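Local coordinates for nisin immunity protein (Lactococcus lactis subsp. lactis, PDB 5XHB) that takes part in the immunity of the producing bacterium against nisin supplied from outside, as a lipoprotein of the cell membrane, at residues Val29-Ile34 / Ala105-Asn110; Lys48-Asp53 / Leu70-Ile75; Thr192-Gly197 / Glu214-Phe219. One frame throughout, in Å; residues are numbered along the deposited sequence.

How the contacts relate
Contacts 1 and 2 both reach the N-terminal antiparallel sheet, contact 1 by joining a loop to its strand 25-33, contact 2 by pairing two of its strands; they touch where Leu108 CD2 meets Val52 CG1 at 3.5 Å. Contact 3 lies in the second sheet, its centre about 31 Å from that of contact 1 and 42 Å from that of contact 2. All three are partly buried. Contact 1 buries Val29, Thr30 and Leu106, while its Asp31 carboxylate, taking two N-H donors, is partly exposed and a sulfate binds at the loop's outer side. Contact 2 buries an aliphatic face beneath a regular backbone ladder, with Lys48 and Leu49 exposed. Contact 3 buries Tyr196 and Ile215 beside a backbone pairing that exposed Asn216 extends.

Contact 1: residues Val29-Ile34 / Ala105-Asn110; sequences VTDKEI and ALRLQN. With SO4 (sulfate ion), chain B.
Asp31 OD1 receives two donors from 105-110. Asn110 ND2 reaches it at 2.6 Å through the syn lone pair, with carboxylate and amide planes only 19° apart, whereas Arg107 N, 3.1 Å from Asp31 OD1, comes from above the carboxylate plane. A water completes the link, donating to Asp31 OD2 and Asn110 OD1, so both oxygens of the acid are engaged and its rotation is restrained. Setting CG anti to the backbone N (chi1 -159°) carries the carboxylate of Asp31 over to the loop. Beside it the aliphatic part of Arg107 crosses at about a right angle, its CG 3.5 Å from Asp31 OD2.

One backbone bond, Leu106 N to Val29 O at 2.9 Å, ties the chains together next to the single bridge between Thr30 and Ala105. Val29 and Leu106 lie side by side, CG1 of the former 4.1 Å from CB of the latter.

Farther out, the Arg107 guanidinium presents its edge to a sulfate, probably from the crystallisation liquor: NH1 bonds to O3 and NH2 to O2, each at 2.8 Å, while Ala105 N also donates to O3. Asp120 pairs with Arg107 NE, and Tyr134, Leu207 and Thr208 complete the anion site. Thr30 OG1 hydrogen-bonds Lys93 O of strand 90-96 and accepts from Lys32 N, forming an ST turn at the corner of strand 25-33, where a single beta bridge and the Asp31 carboxylate dock the loop.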
loop_
_atom_site.group_PDB
_atom_site.type_symbol
_atom_site.label_atom_id
_atom_site.label_comp_id
_atom_site.label_asym_id
_atom_site.label_seq_id
_atom_site.Cartn_x
_atom_site.Cartn_y
_atom_site.Cartn_z
ATOM N N VAL A 29 10.877 -4.668 -0.683
ATOM C CA VAL A 29 10.542 -5.542 0.439
ATOM C C VAL A 29 9.032 -5.528 0.651
ATOM O O VAL A 29 8.434 -4.467 0.853
ATOM C CB VAL A 29 11.230 -5.109 1.746
ATOM C CG1 VAL A 29 11.087 -6.201 2.812
ATOM C CG2 VAL A 29 12.714 -4.795 1.490
ATOM N N THR A 30 8.426 -6.708 0.614
ATOM C CA THR A 30 6.989 -6.846 0.799
ATOM C C THR A 30 6.621 -7.032 2.262
ATOM O O THR A 30 7.492 -7.202 3.116
ATOM C CB THR A 30 6.426 -8.060 0.060
ATOM O OG1 THR A 30 6.861 -9.241 0.745
ATOM C CG2 THR A 30 6.917 -8.105 -1.392
ATOM N N ASP A 31 5.315 -7.056 2.525
ATOM C CA ASP A 31 4.806 -7.316 3.868
ATOM C C ASP A 31 4.505 -8.809 4.064
ATOM O O ASP A 31 3.863 -9.198 5.049
ATOM C CB ASP A 31 3.541 -6.494 4.122
ATOM C CG ASP A 31 3.245 -6.322 5.620
ATOM O OD1 ASP A 31 4.196 -6.103 6.393
ATOM O OD2 ASP A 31 2.059 -6.412 6.013
ATOM N N LYS A 32 4.948 -9.639 3.117
ATOM C CA LYS A 32 4.779 -11.095 3.208
ATOM C C LYS A 32 5.871 -11.728 4.063
ATOM O O LYS A 32 6.994 -11.887 3.604
ATOM C CB LYS A 32 4.797 -11.727 1.812
ATOM C CG LYS A 32 3.692 -11.231 0.902
ATOM C CD LYS A 32 2.352 -11.944 1.187
ATOM C CE LYS A 32 1.264 -11.430 0.233
ATOM N NZ LYS A 32 0.010 -12.268 0.184
ATOM N N GLU A 33 5.548 -12.110 5.294
ATOM C CA GLU A 33 6.574 -12.678 6.167
ATOM C C GLU A 33 6.830 -14.136 5.813
ATOM O O GLU A 33 5.902 -14.887 5.498
ATOM C CB GLU A 33 6.168 -12.546 7.644
ATOM C CG GLU A 33 7.122 -13.252 8.600
ATOM C CD GLU A 33 6.772 -13.045 10.068
ATOM O OE1 GLU A 33 5.756 -12.384 10.367
ATOM O OE2 GLU A 33 7.529 -13.547 10.923
ATOM N N ILE A 34 8.100 -14.524 5.837
ATOM C CA ILE A 34 8.508 -15.907 5.606
ATOM C C ILE A 34 8.951 -16.550 6.923
ATOM O O ILE A 34 9.869 -16.046 7.568
ATOM C CB ILE A 34 9.680 -15.985 4.605
ATOM C CG1 ILE A 34 9.354 -15.231 3.313
ATOM C CG2 ILE A 34 10.071 -17.433 4.326
ATOM C CD1 ILE A 34 8.128 -15.736 2.615
ATOM N N ALA A 105 3.828 -3.289 0.335
ATOM C CA ALA A 105 5.200 -3.164 0.796
ATOM C C ALA A 105 5.234 -3.386 2.301
ATOM O O ALA A 105 4.203 -3.303 2.976
ATOM C CB ALA A 105 5.778 -1.782 0.447
ATOM N N LEU A 106 6.430 -3.663 2.800
ATOM C CA LEU A 106 6.683 -3.869 4.225
ATOM C C LEU A 106 6.029 -2.790 5.080
ATOM O O LEU A 106 6.191 -1.602 4.803
ATOM C CB LEU A 106 8.199 -3.888 4.474
ATOM C CG LEU A 106 8.622 -4.093 5.931
ATOM C CD1 LEU A 106 8.174 -5.467 6.412
ATOM C CD2 LEU A 106 10.132 -3.911 6.084
ATOM N N ARG A 107 5.304 -3.205 6.113
ATOM C CA ARG A 107 4.673 -2.271 7.037
ATOM C C ARG A 107 5.548 -2.009 8.265
ATOM O O ARG A 107 5.966 -2.937 8.951
ATOM C CB ARG A 107 3.305 -2.792 7.492
ATOM C CG ARG A 107 2.279 -2.963 6.374
ATOM C CD ARG A 107 2.224 -1.737 5.491
ATOM N NE ARG A 107 0.982 -1.635 4.717
ATOM C CZ ARG A 107 0.941 -1.406 3.407
ATOM N NH1 ARG A 107 2.076 -1.295 2.719
ATOM N NH2 ARG A 107 -0.226 -1.287 2.785
ATOM N N LEU A 108 5.806 -0.734 8.527
ATOM C CA LEU A 108 6.588 -0.292 9.677
ATOM C C LEU A 108 5.974 -0.764 10.993
ATOM O O LEU A 108 6.681 -1.085 11.951
ATOM C CB LEU A 108 6.676 1.226 9.652
ATOM C CG LEU A 108 7.991 1.980 9.764
ATOM C CD1 LEU A 108 9.115 1.292 9.006
ATOM C CD2 LEU A 108 7.750 3.387 9.235
ATOM N N GLN A 109 4.647 -0.825 11.017
ATOM C CA GLN A 109 3.898 -1.172 12.219
ATOM C C GLN A 109 4.212 -2.573 12.715
ATOM O O GLN A 109 3.989 -2.873 13.885
ATOM C CB GLN A 109 2.390 -1.041 11.968
ATOM C CG GLN A 109 1.893 0.399 11.834
ATOM C CD GLN A 109 2.179 1.028 10.467
ATOM O OE1 GLN A 109 2.630 0.360 9.528
ATOM N NE2 GLN A 109 1.905 2.324 10.355
ATOM N N ASN A 110 4.724 -3.430 11.834
ATOM C CA ASN A 110 5.153 -4.772 12.236
ATOM C C ASN A 110 6.174 -4.763 13.375
ATOM O O ASN A 110 6.265 -5.714 14.151
ATOM C CB ASN A 110 5.767 -5.530 11.052
ATOM C CG ASN A 110 4.773 -5.789 9.932
ATOM O OD1 ASN A 110 3.578 -5.564 10.085
ATOM N ND2 ASN A 110 5.271 -6.273 8.796
HETATM S S SO4 B . 1.192 -0.392 -0.792
HETATM O O1 SO4 B . 0.947 -1.104 -2.063
HETATM O O2 SO4 B . 0.014 -0.493 0.065
HETATM O O3 SO4 B . 2.334 -0.972 -0.087
HETATM O O4 SO4 B . 1.457 1.003 -1.125
HETATM O O HOH W 1 1.487 -5.871 8.371
#

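Contact 2: residues Lys48-Asp53 / Leu70-Ile75; sequences KLLIVD and LVLNNI
Leu50 overlaps Leu72 through its CD1 branch, which comes within 3.8 Å of Leu72 CD1 as the two side chains pass at a slant. In both leucines CG stands beside the backbone N, and an extended second torsion then carries each CD1 outward to its partner. Leu72 CD1 also borders the aliphatic part of Lys48, whose CG is 4.2 Å away; the two side chains run side by side, but the lysine bends at chi2 and its amino end leads away. Farther along, Val52 CG2 lies 4.2 Å from Leu70 CD1. On the other face of the sheet, Leu49 CD1 packs on Val71 CG2 at 3.9 Å.

The backbones explain this pairing. Strands 48-53 and 70-75 run antiparallel, their N-to-C directions 158° apart, with segment axes approaching to 4.7 Å. Lys48 with Leu72 and Leu50 with Leu70 are hydrogen-bonded pairs; Leu49 with Val71 between them is non-hydrogen-bonded. Each hydrogen-bonded pair exchanges two bonds, among them Leu72 N to Lys48 O and Leu70 N to Leu50 O, both 2.7 Å, the latter nearly straight at 173°. The non-hydrogen-bonded pair adds a CA-H...O contact from Leu49 CA to Leu70 O.

Beyond the two strands, the leucine-rich face lies against Ile87 of strand 83-87, which meets Leu72, and against loops: Tyr17 touches Leu50 and Val52, Leu108 touches Val52, and Phe111 meets Leu70. The opposite face, with Leu49 and Val71, is more open. Reciprocal backbone bonds therefore satisfy the polar groups of Lys48, Leu50, Leu70 and Leu72 that face the partner strand, leaving the side-chain contribution almost wholly apolar and the lysine charge outside the packed region.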
loop_
_atom_site.group_PDB
_atom_site.type_symbol
_atom_site.label_atom_id
_atom_site.label_comp_id
_atom_site.label_asym_id
_atom_site.label_seq_id
_atom_site.Cartn_x
_atom_site.Cartn_y
_atom_site.Cartn_z
ATOM N N LYS A 48 22.411 -3.340 6.814
ATOM C CA LYS A 48 22.048 -1.937 6.741
ATOM C C LYS A 48 21.113 -1.569 7.886
ATOM O O LYS A 48 20.132 -2.255 8.141
ATOM C CB LYS A 48 21.395 -1.633 5.384
ATOM C CG LYS A 48 20.882 -0.202 5.227
ATOM C CD LYS A 48 22.018 0.811 5.207
ATOM C CE LYS A 48 21.571 2.121 4.561
ATOM N NZ LYS A 48 22.506 3.255 4.839
ATOM N N LEU A 49 21.428 -0.489 8.590
ATOM C CA LEU A 49 20.549 -0.026 9.644
ATOM C C LEU A 49 19.830 1.235 9.203
ATOM O O LEU A 49 20.454 2.191 8.745
ATOM C CB LEU A 49 21.333 0.221 10.944
ATOM C CG LEU A 49 20.461 0.619 12.136
ATOM C CD1 LEU A 49 20.913 -0.089 13.403
ATOM C CD2 LEU A 49 20.503 2.121 12.334
ATOM N N LEU A 50 18.513 1.232 9.342
ATOM C CA LEU A 50 17.713 2.402 9.029
ATOM C C LEU A 50 16.910 2.802 10.246
ATOM O O LEU A 50 16.446 1.946 10.998
ATOM C CB LEU A 50 16.768 2.131 7.849
ATOM C CG LEU A 50 17.415 1.807 6.496
ATOM C CD1 LEU A 50 16.346 1.588 5.438
ATOM C CD2 LEU A 50 18.348 2.920 6.070
ATOM N N ILE A 51 16.743 4.106 10.427
ATOM C CA ILE A 51 15.908 4.641 11.488
ATOM C C ILE A 51 14.736 5.383 10.866
ATOM O O ILE A 51 14.937 6.326 10.107
ATOM C CB ILE A 51 16.698 5.592 12.405
ATOM C CG1 ILE A 51 17.903 4.867 13.008
ATOM C CG2 ILE A 51 15.792 6.151 13.486
ATOM C CD1 ILE A 51 18.774 5.759 13.904
ATOM N N VAL A 52 13.516 4.949 11.159
ATOM C CA VAL A 52 12.357 5.470 10.441
ATOM C C VAL A 52 11.308 6.082 11.356
ATOM O O VAL A 52 10.796 5.430 12.262
ATOM C CB VAL A 52 11.670 4.377 9.604
ATOM C CG1 VAL A 52 10.757 5.019 8.568
ATOM C CG2 VAL A 52 12.705 3.502 8.917
ATOM N N ASP A 53 10.981 7.341 11.095
ATOM C CA ASP A 53 9.916 8.017 11.817
ATOM C C ASP A 53 8.575 7.379 11.479
ATOM O O ASP A 53 8.140 7.438 10.342
ATOM C CB ASP A 53 9.901 9.505 11.473
ATOM C CG ASP A 53 8.813 10.258 12.212
ATOM O OD1 ASP A 53 7.665 10.282 11.720
ATOM O OD2 ASP A 53 9.110 10.823 13.287
ATOM N N LEU A 70 15.307 -0.322 12.017
ATOM C CA LEU A 70 15.287 -1.530 11.205
ATOM C C LEU A 70 16.692 -1.987 10.883
ATOM O O LEU A 70 17.513 -1.219 10.379
ATOM C CB LEU A 70 14.524 -1.302 9.907
ATOM C CG LEU A 70 13.077 -0.843 10.001
ATOM C CD1 LEU A 70 12.555 -0.655 8.587
ATOM C CD2 LEU A 70 12.226 -1.841 10.780
ATOM N N VAL A 71 16.972 -3.245 11.176
ATOM C CA VAL A 71 18.210 -3.841 10.704
ATOM C C VAL A 71 17.911 -4.751 9.510
ATOM O O VAL A 71 17.241 -5.784 9.657
ATOM C CB VAL A 71 18.913 -4.627 11.824
ATOM C CG1 VAL A 71 20.051 -5.458 11.257
ATOM C CG2 VAL A 71 19.422 -3.655 12.875
ATOM N N LEU A 72 18.395 -4.343 8.334
ATOM C CA LEU A 72 18.236 -5.098 7.095
ATOM C C LEU A 72 19.461 -5.966 6.897
ATOM O O LEU A 72 20.581 -5.460 6.825
ATOM C CB LEU A 72 18.057 -4.159 5.890
ATOM C CG LEU A 72 17.202 -2.915 6.130
ATOM C CD1 LEU A 72 17.164 -2.049 4.878
ATOM C CD2 LEU A 72 15.822 -3.331 6.519
ATOM N N ASN A 73 19.261 -7.271 6.803
ATOM C CA ASN A 73 20.391 -8.181 6.908
ATOM C C ASN A 73 20.256 -9.407 6.020
ATOM O O ASN A 73 19.511 -10.335 6.353
ATOM C CB ASN A 73 20.550 -8.612 8.363
ATOM C CG ASN A 73 21.880 -9.292 8.637
ATOM O OD1 ASN A 73 22.851 -9.149 7.880
ATOM N ND2 ASN A 73 21.933 -10.033 9.735
ATOM N N ASN A 74 20.977 -9.377 4.896
ATOM C CA ASN A 74 21.104 -10.482 3.949
ATOM C C ASN A 74 19.862 -10.760 3.129
ATOM O O ASN A 74 18.747 -10.483 3.555
ATOM C CB ASN A 74 21.507 -11.764 4.667
ATOM C CG ASN A 74 22.742 -11.577 5.509
ATOM O OD1 ASN A 74 23.597 -10.758 5.190
ATOM N ND2 ASN A 74 22.835 -12.321 6.598
ATOM N N ILE A 75 20.092 -11.305 1.940
ATOM C CA ILE A 75 19.029 -11.848 1.099
ATOM C C ILE A 75 19.181 -13.358 1.079
ATOM O O ILE A 75 20.292 -13.865 0.897
ATOM C CB ILE A 75 19.089 -11.283 -0.341
ATOM C CG1 ILE A 75 18.826 -9.782 -0.322
ATOM C CG2 ILE A 75 18.079 -11.996 -1.258
ATOM C CD1 ILE A 75 18.681 -9.153 -1.678
#

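Contact 3: residues Thr192-Gly197 / Glu214-Phe219; sequences TEWDYG and EINDDF
Asn216 grips Asp195 at both ends of that residue's backbone. Its own N donates to Asp195 O (2.8 Å), in the carbonyl plane, and its side-chain OD1 accepts from Asp195 N at 2.9 Å, with the donor tilted from the amide's carbonyl plane. Placing CG beside the backbone N (chi1 -60°) turns the asparagine amide back to the neighbouring strand, where its oxygen probably stands in for a backbone acceptor as the chain enters the turn.

Two residues on, Gly197 N donates to Glu214 O at 2.8 Å and 172°. That oxygen also receives a CA-H...O contact from Tyr196 CA, while Asp195 O receives a similar one from Ile215 CA. The Glu214 carboxylate finds its polar partner outside the pair of segments, OE1 accepting from Glu198 N. Tyr196 OH likewise turns elsewhere, hydrogen-bonding to Ser129 O.

Ile215 fills the apolar side with both of its branches. CG2 sits over one face of the Trp194 indole, 3.6 Å from the centroid of the five-membered ring and 15° off its normal, a clear CH-pi contact. CD1 lies 3.6 Å from Tyr196 CD2 and also approaches the indole at Trp194 CE3. Ile141 touches all three side chains, and Phe164 meets Trp194 edge-to-face, extending the cluster to strands 137-145 and 151-165.

Tyr196 and Ile215 form an antiparallel non-hydrogen-bonded pair of the hairpin 191-202/210-215, in the seven-stranded sheet of the C-terminal half; both segments fall within the Spa1 C-terminal domain family. A type II' turn from Ile215 to Asp218 then reverses the chain, and the reciprocal bonds Asp218 N to Ile215 O and Ile215 N to Asp218 O (3.0 Å) define a second, two-residue beta hairpin joining 210-215 to 218-224.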
loop_
_atom_site.group_PDB
_atom_site.type_symbol
_atom_site.label_atom_id
_atom_site.label_comp_id
_atom_site.label_asym_id
_atom_site.label_seq_id
_atom_site.Cartn_x
_atom_site.Cartn_y
_atom_site.Cartn_z
ATOM N N THR A 192 -26.558 13.191 -4.816
ATOM C CA THR A 192 -25.914 12.248 -5.720
ATOM C C THR A 192 -25.817 10.908 -5.013
ATOM O O THR A 192 -25.438 10.874 -3.840
ATOM C CB THR A 192 -24.508 12.746 -6.127
ATOM O OG1 THR A 192 -24.638 13.966 -6.867
ATOM C CG2 THR A 192 -23.775 11.716 -6.973
ATOM N N GLU A 193 -26.176 9.821 -5.693
ATOM C CA GLU A 193 -25.956 8.489 -5.131
ATOM C C GLU A 193 -24.774 7.794 -5.797
ATOM O O GLU A 193 -24.716 7.668 -7.025
ATOM C CB GLU A 193 -27.192 7.588 -5.259
ATOM C CG GLU A 193 -26.896 6.162 -4.746
ATOM C CD GLU A 193 -28.112 5.232 -4.683
ATOM O OE1 GLU A 193 -29.258 5.712 -4.600
ATOM O OE2 GLU A 193 -27.911 4.001 -4.720
ATOM N N TRP A 194 -23.837 7.327 -4.973
ATOM C CA TRP A 194 -22.757 6.478 -5.461
ATOM C C TRP A 194 -22.892 5.101 -4.866
ATOM O O TRP A 194 -23.100 4.960 -3.664
ATOM C CB TRP A 194 -21.389 7.044 -5.097
ATOM C CG TRP A 194 -20.905 8.125 -5.996
ATOM C CD1 TRP A 194 -21.599 8.764 -6.997
ATOM C CD2 TRP A 194 -19.592 8.681 -5.993
ATOM N NE1 TRP A 194 -20.783 9.710 -7.599
ATOM C CE2 TRP A 194 -19.547 9.670 -7.001
ATOM C CE3 TRP A 194 -18.449 8.448 -5.225
ATOM C CZ2 TRP A 194 -18.395 10.417 -7.266
ATOM C CZ3 TRP A 194 -17.304 9.191 -5.491
ATOM C CH2 TRP A 194 -17.288 10.160 -6.508
ATOM N N ASP A 195 -22.769 4.090 -5.716
ATOM C CA ASP A 195 -22.781 2.713 -5.262
ATOM C C ASP A 195 -21.358 2.200 -5.427
ATOM O O ASP A 195 -20.837 2.192 -6.534
ATOM C CB ASP A 195 -23.790 1.892 -6.071
ATOM C CG ASP A 195 -25.197 2.498 -6.014
ATOM O OD1 ASP A 195 -25.604 2.909 -4.911
ATOM O OD2 ASP A 195 -25.878 2.595 -7.060
ATOM N N TYR A 196 -20.727 1.818 -4.323
ATOM C CA TYR A 196 -19.291 1.524 -4.315
ATOM C C TYR A 196 -19.057 0.028 -4.394
ATOM O O TYR A 196 -19.549 -0.730 -3.540
ATOM C CB TYR A 196 -18.621 2.051 -3.047
ATOM C CG TYR A 196 -18.827 3.519 -2.743
ATOM C CD1 TYR A 196 -20.075 4.005 -2.369
ATOM C CD2 TYR A 196 -17.757 4.403 -2.758
ATOM C CE1 TYR A 196 -20.264 5.354 -2.057
ATOM C CE2 TYR A 196 -17.939 5.762 -2.453
ATOM C CZ TYR A 196 -19.201 6.218 -2.091
ATOM O OH TYR A 196 -19.403 7.546 -1.784
ATOM N N GLY A 197 -18.290 -0.395 -5.392
ATOM C CA GLY A 197 -18.045 -1.811 -5.593
ATOM C C GLY A 197 -16.657 -2.250 -5.151
ATOM O O GLY A 197 -16.252 -2.021 -4.010
ATOM N N GLU A 214 -14.577 1.004 -7.900
ATOM C CA GLU A 214 -15.784 0.832 -8.686
ATOM C C GLU A 214 -16.885 1.752 -8.152
ATOM O O GLU A 214 -17.313 1.615 -7.003
ATOM C CB GLU A 214 -16.228 -0.635 -8.638
ATOM C CG GLU A 214 -17.028 -1.098 -9.825
ATOM C CD GLU A 214 -17.182 -2.614 -9.864
ATOM O OE1 GLU A 214 -17.062 -3.277 -8.798
ATOM O OE2 GLU A 214 -17.432 -3.141 -10.965
ATOM N N ILE A 215 -17.290 2.722 -8.968
ATOM C CA ILE A 215 -18.374 3.639 -8.627
ATOM C C ILE A 215 -19.468 3.433 -9.652
ATOM O O ILE A 215 -19.247 3.674 -10.837
ATOM C CB ILE A 215 -17.951 5.116 -8.648
ATOM C CG1 ILE A 215 -16.785 5.389 -7.682
ATOM C CG2 ILE A 215 -19.144 6.008 -8.326
ATOM C CD1 ILE A 215 -17.100 5.109 -6.247
ATOM N N ASN A 216 -20.640 3.006 -9.201
ATOM C CA ASN A 216 -21.720 2.653 -10.123
ATOM C C ASN A 216 -21.205 1.648 -11.157
ATOM O O ASN A 216 -20.782 0.555 -10.777
ATOM C CB ASN A 216 -22.302 3.927 -10.735
ATOM C CG ASN A 216 -22.861 4.849 -9.661
ATOM O OD1 ASN A 216 -23.183 4.387 -8.566
ATOM N ND2 ASN A 216 -22.936 6.151 -9.943
ATOM N N ASP A 217 -21.177 2.000 -12.437
ATOM C CA ASP A 217 -20.793 1.008 -13.431
ATOM C C ASP A 217 -19.402 1.185 -14.037
ATOM O O ASP A 217 -19.148 0.672 -15.128
ATOM C CB ASP A 217 -21.815 0.982 -14.568
ATOM C CG ASP A 217 -23.172 0.508 -14.104
ATOM O OD1 ASP A 217 -23.291 -0.681 -13.755
ATOM O OD2 ASP A 217 -24.106 1.324 -14.071
ATOM N N ASP A 218 -18.498 1.895 -13.376
ATOM C CA ASP A 218 -17.117 1.795 -13.847
ATOM C C ASP A 218 -16.080 2.160 -12.815
ATOM O O ASP A 218 -16.360 2.796 -11.794
ATOM C CB ASP A 218 -16.888 2.619 -15.129
ATOM C CG ASP A 218 -16.749 4.079 -14.870
ATOM O OD1 ASP A 218 -17.572 4.598 -14.086
ATOM O OD2 ASP A 218 -15.816 4.704 -15.455
ATOM N N PHE A 219 -14.858 1.728 -13.102
ATOM C CA PHE A 219 -13.760 1.924 -12.178
ATOM C C PHE A 219 -13.200 3.325 -12.332
ATOM O O PHE A 219 -12.873 3.753 -13.444
ATOM C CB PHE A 219 -12.687 0.871 -12.409
ATOM C CG PHE A 219 -13.025 -0.459 -11.800
ATOM C CD1 PHE A 219 -12.793 -0.685 -10.446
ATOM C CD2 PHE A 219 -13.582 -1.469 -12.568
ATOM C CE1 PHE A 219 -13.107 -1.913 -9.876
ATOM C CE2 PHE A 219 -13.904 -2.696 -12.002
ATOM C CZ PHE A 219 -13.668 -2.913 -10.652
#